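Local coordinates for protein cyclic pyranopterin monophosphate synthase 2 (Mycobacterium tuberculosis, PDB 4FDF) that probably converts (8S)-3',8-cyclo-7,8-dihydroguanosine 5'-triphosphate into cyclic pyranopterin monophosphate, releasing diphosphate, in molybdenum cofactor biosynthesis, at residues L135-M138 with I139-V142. Numbering follows the deposited sequence.
Sequences LYDM and IKAV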
loop_
_atom_site.group_PDB
_atom_site.type_symbol
_atom_site.label_atom_id
_atom_site.label_comp_id
_atom_site.label_asym_id
_atom_site.label_seq_id
_atom_site.Cartn_x
_atom_site.Cartn_y
_atom_site.Cartn_z
ATOM N N LEU B 135 -0.645 13.858 15.261
ATOM C CA LEU B 135 -0.492 14.961 16.196
ATOM C C LEU B 135 0.675 14.684 17.131
ATOM O O LEU B 135 1.560 15.526 17.292
ATOM C CB LEU B 135 -1.759 15.202 17.013
ATOM C CG LEU B 135 -2.915 15.888 16.297
ATOM C CD1 LEU B 135 -4.018 16.118 17.309
ATOM C CD2 LEU B 135 -2.493 17.211 15.617
ATOM N N TYR B 136 0.678 13.497 17.737
ATOM C CA TYR B 136 1.743 13.119 18.645
ATOM C C TYR B 136 3.121 13.191 17.973
ATOM O O TYR B 136 4.089 13.642 18.584
ATOM C CB TYR B 136 1.499 11.731 19.243
ATOM C CG TYR B 136 2.586 11.336 20.217
ATOM C CD1 TYR B 136 3.604 10.465 19.839
ATOM C CD2 TYR B 136 2.617 11.866 21.501
ATOM C CE1 TYR B 136 4.618 10.111 20.727
ATOM C CE2 TYR B 136 3.629 11.523 22.400
ATOM C CZ TYR B 136 4.629 10.640 22.003
ATOM O OH TYR B 136 5.639 10.306 22.877
ATOM N N ASP B 137 3.217 12.751 16.720
ATOM C CA ASP B 137 4.478 12.862 16.006
ATOM C C ASP B 137 4.940 14.325 15.899
ATOM O O ASP B 137 6.130 14.604 15.932
ATOM C CB ASP B 137 4.388 12.242 14.610
ATOM C CG ASP B 137 5.741 12.211 13.907
ATOM O OD1 ASP B 137 6.677 11.584 14.446
ATOM O OD2 ASP B 137 5.883 12.850 12.842
ATOM N N MET B 138 3.990 15.246 15.767
ATOM C CA MET B 138 4.309 16.649 15.593
ATOM C C MET B 138 4.709 17.319 16.908
ATOM O O MET B 138 5.402 18.338 16.898
ATOM C CB MET B 138 3.126 17.403 14.964
ATOM C CG MET B 138 2.632 16.851 13.631
ATOM S SD MET B 138 3.675 17.204 12.201
ATOM C CE MET B 138 4.960 16.017 12.452
ATOM N N ILE B 139 4.264 16.757 18.030
ATOM C CA ILE B 139 4.439 17.423 19.323
ATOM C C ILE B 139 5.368 16.691 20.295
ATOM O O ILE B 139 5.718 17.244 21.335
ATOM C CB ILE B 139 3.064 17.773 20.010
ATOM C CG1 ILE B 139 2.374 16.529 20.585
ATOM C CG2 ILE B 139 2.133 18.513 19.053
ATOM C CD1 ILE B 139 2.562 16.371 22.074
ATOM N N LYS B 140 5.768 15.466 19.958
ATOM C CA LYS B 140 6.503 14.619 20.914
ATOM C C LYS B 140 7.853 15.189 21.383
ATOM O O LYS B 140 8.374 14.767 22.411
ATOM C CB LYS B 140 6.667 13.183 20.395
ATOM C CG LYS B 140 7.514 13.024 19.125
ATOM C CD LYS B 140 7.622 11.562 18.752
ATOM C CE LYS B 140 8.767 11.312 17.801
ATOM N NZ LYS B 140 8.526 11.888 16.471
ATOM N N ALA B 141 8.404 16.137 20.634
ATOM C CA ALA B 141 9.675 16.770 20.995
ATOM C C ALA B 141 9.511 17.844 22.085
ATOM O O ALA B 141 10.449 18.119 22.835
ATOM C CB ALA B 141 10.361 17.351 19.756
ATOM N N VAL B 142 8.319 18.444 22.153
ATOM C CA VAL B 142 7.965 19.406 23.200
ATOM C C VAL B 142 7.314 18.709 24.398
ATOM O O VAL B 142 7.577 19.066 25.547
ATOM C CB VAL B 142 7.015 20.514 22.665
ATOM C CG1 VAL B 142 6.729 21.558 23.737
ATOM C CG2 VAL B 142 7.588 21.172 21.422
#
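Lys140 folds back along the last turn of helix 121-139 and meets both Tyr136 and Asp137. Its CB lies over one face of the Tyr136 ring, 3.8 Å from the centroid and 20° off the normal, a CH-pi contact displaced toward the rim at CZ. The two side chains cross nearly at right angles. With chi1 at 64°, CG sits between the backbone N and carbonyl carbon; the chain then runs extended until chi4 bends NZ to Asp137 OD1, 2.8 Å away. This salt bridge meets the carboxylate from above its plane, 40° out. Lys62 forms a salt bridge with the other oxygen, Asp137 OD2, so each carboxylate oxygen has a lysine partner. The phenol OH, meanwhile, hydrogen-bonds to Pro144 O.

Backbone bonding shows the helix ending: Ile139 N hydrogen-bonds to Tyr136 O at 3.2 Å, an i to i+3 bond, and only weakly to Leu135 O, the regular i to i+4 acceptor, and Lys140 N bonds weakly to Tyr136 O. Ile139 CG1 and CG2 each approach Leu135 O to 3.5 Å.

Leu135 packs on helix 65-83 and strand 105-116, whereas Ile139 reaches helix 49-57; Leu125 of a second subunit packs against Tyr136, placing this helix end at a subunit interface, just before the loop to strand 147-156.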